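Long-range contact in SVS_variant_AS1 (Streptomyces sp. CWA1, PDB 6TJA), which probably cyclises geranylgeranyl diphosphate to spiroviolene, as an engineered ancestral variant of a bacterial class I terpene cyclase: residues T54-P65 with H300-R311. Residues are numbered along the deposited sequence; the frame is centred on the assembly and turned at random.
Sequences THSADFFARFAP and HGIRGNAEWGLR
Near-antiparallel helix packing, glycine-lined on one side, joins F59, R62 and F63 of T54-P65 to W308, G304 and G301 of H300-R311, with local axes 9.2 Å apart at 148°. The pair illustrates how a short helix is fixed along a long one by different contacts from end to end. At one end W308 carries its indole across to the other backbone, CG being anti to its own N (chi1 165°). NE1 donates a bent bond to T54 O at 3.0 Å, with that oxygen in the indole plane, and a weak one to H55 O. F59 stands edge-on to the five-membered ring of W308, planes 80° apart and centroids separated by 5.1 Å, while its CB also lies over that face in a CH-pi contact. Replacing W308 by alanine is likely to leave T54 O without this donor and to open a gap beside F59. Midway, R62 lies extended beside G304, where a CB would collide with that of R62. Its NE and NH2 both grip D58 OD2, NE at 3.0 Å, fixing the plane of the guanidinium, and NH1 makes a weak, salt-bridged hydrogen bond to E307 OE2 at 3.3 Å. R303 holds the other oxygen of E307 side-on, and S19 also bonds to it, so the E307 carboxylate is shared between arginines. Towards the other end G301 CA sits 3.3 Å from the ring centroid of F63, almost on its normal; a CB on G301 would overlap F63 CE2. Finally, P65 CG covers one face of the H300 imidazole, 3.9 Å from its centroid, while H300 ND1 is hydrogen-bonded to E18 O. R62 and F63, following helix 56-61, thus rest closely on glycines of helix 289-309, bordered by aromatic and charged groups, within the all-helical class I terpene synthase fold.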
loop_
_atom_site.group_PDB
_atom_site.type_symbol
_atom_site.label_atom_id
_atom_site.label_comp_id
_atom_site.label_asym_id
_atom_site.label_seq_id
_atom_site.Cartn_x
_atom_site.Cartn_y
_atom_site.Cartn_z
ATOM N N THR A 54 25.248 1.538 -11.290
ATOM C CA THR A 54 23.949 2.251 -11.478
ATOM C C THR A 54 24.159 3.767 -11.311
ATOM O O THR A 54 23.407 4.495 -11.955
ATOM C CB THR A 54 22.831 1.789 -10.536
ATOM O OG1 THR A 54 23.201 2.067 -9.180
ATOM C CG2 THR A 54 22.489 0.326 -10.739
ATOM N N HIS A 55 25.153 4.203 -10.523
ATOM C CA HIS A 55 25.376 5.611 -10.099
ATOM C C HIS A 55 24.070 6.154 -9.533
ATOM O O HIS A 55 23.565 7.158 -10.048
ATOM C CB HIS A 55 25.849 6.506 -11.252
ATOM C CG HIS A 55 27.091 6.034 -11.910
ATOM N ND1 HIS A 55 28.339 6.275 -11.376
ATOM C CD2 HIS A 55 27.277 5.314 -13.037
ATOM C CE1 HIS A 55 29.252 5.737 -12.152
ATOM N NE2 HIS A 55 28.624 5.136 -13.180
ATOM N N SER A 56 23.513 5.486 -8.531
ATOM C CA SER A 56 22.202 5.887 -7.989
ATOM C C SER A 56 22.347 7.191 -7.195
ATOM O O SER A 56 21.352 7.905 -7.071
ATOM C CB SER A 56 21.591 4.772 -7.225
ATOM O OG SER A 56 21.308 3.704 -8.123
ATOM N N ALA A 57 23.540 7.539 -6.715
ATOM C CA ALA A 57 23.760 8.804 -5.971
ATOM C C ALA A 57 23.686 9.968 -6.961
ATOM O O ALA A 57 23.014 10.942 -6.675
ATOM C CB ALA A 57 25.065 8.767 -5.224
ATOM N N ASP A 58 24.224 9.791 -8.156
ATOM C CA ASP A 58 24.082 10.767 -9.266
ATOM C C ASP A 58 22.583 10.931 -9.564
ATOM O O ASP A 58 22.101 12.069 -9.708
ATOM C CB ASP A 58 24.869 10.313 -10.506
ATOM C CG ASP A 58 25.030 11.384 -11.578
ATOM O OD1 ASP A 58 25.997 12.194 -11.452
ATOM O OD2 ASP A 58 24.192 11.414 -12.520
ATOM N N PHE A 59 21.880 9.806 -9.682
ATOM C CA PHE A 59 20.430 9.760 -9.986
ATOM C C PHE A 59 19.687 10.626 -8.960
ATOM O O PHE A 59 19.042 11.569 -9.386
ATOM C CB PHE A 59 19.949 8.312 -10.037
ATOM C CG PHE A 59 18.476 8.148 -10.264
ATOM C CD1 PHE A 59 17.974 8.087 -11.544
ATOM C CD2 PHE A 59 17.608 8.040 -9.194
ATOM C CE1 PHE A 59 16.613 7.921 -11.752
ATOM C CE2 PHE A 59 16.251 7.850 -9.406
ATOM C CZ PHE A 59 15.753 7.814 -10.686
ATOM N N PHE A 60 19.747 10.330 -7.663
ATOM C CA PHE A 60 18.830 10.978 -6.702
ATOM C C PHE A 60 19.339 12.372 -6.305
ATOM O O PHE A 60 18.497 13.170 -5.879
ATOM C CB PHE A 60 18.536 10.115 -5.482
ATOM C CG PHE A 60 17.221 10.512 -4.846
ATOM C CD1 PHE A 60 16.028 10.286 -5.512
ATOM C CD2 PHE A 60 17.183 11.167 -3.631
ATOM C CE1 PHE A 60 14.820 10.696 -4.969
ATOM C CE2 PHE A 60 15.973 11.523 -3.065
ATOM C CZ PHE A 60 14.796 11.280 -3.729
ATOM N N ALA A 61 20.630 12.668 -6.502
ATOM C CA ALA A 61 21.220 14.013 -6.332
ATOM C C ALA A 61 20.582 14.999 -7.322
ATOM O O ALA A 61 20.642 16.232 -7.097
ATOM C CB ALA A 61 22.728 13.920 -6.497
ATOM N N ARG A 62 20.025 14.479 -8.411
ATOM C CA ARG A 62 19.232 15.243 -9.405
ATOM C C ARG A 62 17.774 15.443 -8.961
ATOM O O ARG A 62 17.138 16.393 -9.460
ATOM C CB ARG A 62 19.292 14.542 -10.756
ATOM C CG ARG A 62 20.707 14.449 -11.311
ATOM C CD ARG A 62 20.651 13.539 -12.528
ATOM N NE ARG A 62 21.952 13.331 -13.123
ATOM C CZ ARG A 62 22.541 14.183 -13.944
ATOM N NH1 ARG A 62 21.924 15.296 -14.304
ATOM N NH2 ARG A 62 23.741 13.915 -14.417
ATOM N N PHE A 63 17.273 14.627 -8.061
ATOM C CA PHE A 63 15.920 14.763 -7.562
ATOM C C PHE A 63 15.854 15.786 -6.447
ATOM O O PHE A 63 14.922 16.493 -6.346
ATOM C CB PHE A 63 15.407 13.429 -7.037
ATOM C CG PHE A 63 14.892 12.524 -8.088
ATOM C CD1 PHE A 63 15.684 12.156 -9.136
ATOM C CD2 PHE A 63 13.610 12.060 -8.036
ATOM C CE1 PHE A 63 15.216 11.337 -10.113
ATOM C CE2 PHE A 63 13.127 11.241 -9.012
ATOM C CZ PHE A 63 13.933 10.871 -10.046
ATOM N N ALA A 64 16.898 15.863 -5.644
ATOM C CA ALA A 64 16.955 16.768 -4.516
ATOM C C ALA A 64 18.282 17.518 -4.520
ATOM O O ALA A 64 19.108 17.332 -3.674
ATOM C CB ALA A 64 16.783 15.981 -3.247
ATOM N N PRO A 65 18.461 18.381 -5.491
ATOM C CA PRO A 65 19.747 19.036 -5.623
ATOM C C PRO A 65 20.104 20.135 -4.622
ATOM O O PRO A 65 21.169 20.607 -4.732
ATOM C CB PRO A 65 19.733 19.532 -7.055
ATOM C CG PRO A 65 18.313 19.745 -7.360
ATOM C CD PRO A 65 17.507 18.827 -6.508
ATOM N N HIS A 300 12.372 18.235 -11.145
ATOM C CA HIS A 300 13.805 17.834 -11.096
ATOM C C HIS A 300 13.919 16.333 -11.345
ATOM O O HIS A 300 14.864 15.928 -12.027
ATOM C CB HIS A 300 14.444 18.198 -9.735
ATOM C CG HIS A 300 14.897 19.609 -9.632
ATOM N ND1 HIS A 300 15.586 20.227 -10.657
ATOM C CD2 HIS A 300 14.824 20.508 -8.627
ATOM C CE1 HIS A 300 15.935 21.448 -10.290
ATOM N NE2 HIS A 300 15.452 21.654 -9.063
ATOM N N GLY A 301 13.022 15.551 -10.733
ATOM C CA GLY A 301 12.938 14.082 -10.871
ATOM C C GLY A 301 12.680 13.659 -12.310
ATOM O O GLY A 301 13.444 12.866 -12.784
ATOM N N ILE A 302 11.647 14.197 -12.981
ATOM C CA ILE A 302 11.292 13.831 -14.381
ATOM C C ILE A 302 12.532 14.052 -15.253
ATOM O O ILE A 302 12.969 13.114 -15.913
ATOM C CB ILE A 302 10.094 14.630 -14.915
ATOM C CG1 ILE A 302 8.797 14.313 -14.169
ATOM C CG2 ILE A 302 9.930 14.423 -16.418
ATOM C CD1 ILE A 302 7.669 15.278 -14.473
ATOM N N ARG A 303 13.073 15.264 -15.229
ATOM C CA ARG A 303 14.285 15.661 -15.994
ATOM C C ARG A 303 15.485 14.792 -15.609
ATOM O O ARG A 303 16.179 14.285 -16.512
ATOM C CB ARG A 303 14.631 17.127 -15.715
ATOM C CG ARG A 303 15.843 17.642 -16.484
ATOM C CD ARG A 303 15.858 17.262 -17.956
ATOM N NE ARG A 303 17.076 17.819 -18.493
ATOM C CZ ARG A 303 17.146 18.727 -19.463
ATOM N NH1 ARG A 303 16.061 19.139 -20.103
ATOM N NH2 ARG A 303 18.324 19.192 -19.822
ATOM N N GLY A 304 15.742 14.646 -14.318
ATOM C CA GLY A 304 16.886 13.867 -13.803
ATOM C C GLY A 304 16.791 12.407 -14.206
ATOM O O GLY A 304 17.813 11.820 -14.651
ATOM N N ASN A 305 15.618 11.794 -14.037
ATOM C CA ASN A 305 15.371 10.436 -14.572
ATOM C C ASN A 305 15.746 10.369 -16.056
ATOM O O ASN A 305 16.498 9.440 -16.455
ATOM C CB ASN A 305 13.923 10.028 -14.403
ATOM C CG ASN A 305 13.698 8.640 -14.940
ATOM O OD1 ASN A 305 14.073 7.677 -14.281
ATOM N ND2 ASN A 305 13.120 8.551 -16.126
ATOM N N ALA A 306 15.255 11.288 -16.874
ATOM C CA ALA A 306 15.527 11.262 -18.335
ATOM C C ALA A 306 17.032 11.438 -18.595
ATOM O O ALA A 306 17.610 10.681 -19.403
ATOM C CB ALA A 306 14.711 12.312 -19.035
ATOM N N GLU A 307 17.659 12.375 -17.894
ATOM C CA GLU A 307 19.057 12.815 -18.159
ATOM C C GLU A 307 19.995 11.709 -17.674
ATOM O O GLU A 307 20.863 11.291 -18.444
ATOM C CB GLU A 307 19.351 14.175 -17.492
ATOM C CG GLU A 307 20.568 14.863 -18.060
ATOM C CD GLU A 307 20.739 16.340 -17.746
ATOM O OE1 GLU A 307 19.793 17.127 -18.005
ATOM O OE2 GLU A 307 21.837 16.711 -17.272
ATOM N N TRP A 308 19.823 11.235 -16.443
ATOM C CA TRP A 308 20.628 10.106 -15.894
ATOM C C TRP A 308 20.559 8.919 -16.869
ATOM O O TRP A 308 21.613 8.324 -17.125
ATOM C CB TRP A 308 20.178 9.731 -14.474
ATOM C CG TRP A 308 20.681 8.410 -13.988
ATOM C CD1 TRP A 308 21.767 8.171 -13.202
ATOM C CD2 TRP A 308 20.095 7.131 -14.270
ATOM N NE1 TRP A 308 21.892 6.830 -12.973
ATOM C CE2 TRP A 308 20.873 6.167 -13.602
ATOM C CE3 TRP A 308 18.979 6.713 -15.000
ATOM C CZ2 TRP A 308 20.579 4.799 -13.666
ATOM C CZ3 TRP A 308 18.681 5.364 -15.052
ATOM C CH2 TRP A 308 19.484 4.418 -14.409
ATOM N N GLY A 309 19.373 8.628 -17.415
ATOM C CA GLY A 309 19.150 7.640 -18.490
ATOM C C GLY A 309 20.107 7.791 -19.671
ATOM O O GLY A 309 20.691 6.777 -20.078
ATOM N N LEU A 310 20.293 9.003 -20.202
ATOM C CA LEU A 310 21.154 9.242 -21.395
ATOM C C LEU A 310 22.665 9.285 -21.056
ATOM O O LEU A 310 23.440 9.462 -22.009
ATOM C CB LEU A 310 20.718 10.553 -22.049
ATOM C CG LEU A 310 19.270 10.636 -22.528
ATOM C CD1 LEU A 310 18.909 12.082 -22.808
ATOM C CD2 LEU A 310 19.034 9.774 -23.760
ATOM N N ARG A 311 23.081 9.106 -19.789
ATOM C CA ARG A 311 24.507 9.074 -19.329
ATOM C C ARG A 311 24.791 7.831 -18.459
ATOM O O ARG A 311 24.871 6.698 -19.005
ATOM C CB ARG A 311 24.827 10.319 -18.484
ATOM C CG ARG A 311 24.258 11.638 -18.999
ATOM C CD ARG A 311 24.513 12.790 -18.035
ATOM N NE ARG A 311 24.132 14.112 -18.542
ATOM C CZ ARG A 311 24.843 14.861 -19.401
ATOM N NH1 ARG A 311 25.997 14.434 -19.889
ATOM N NH2 ARG A 311 24.385 16.042 -19.787
#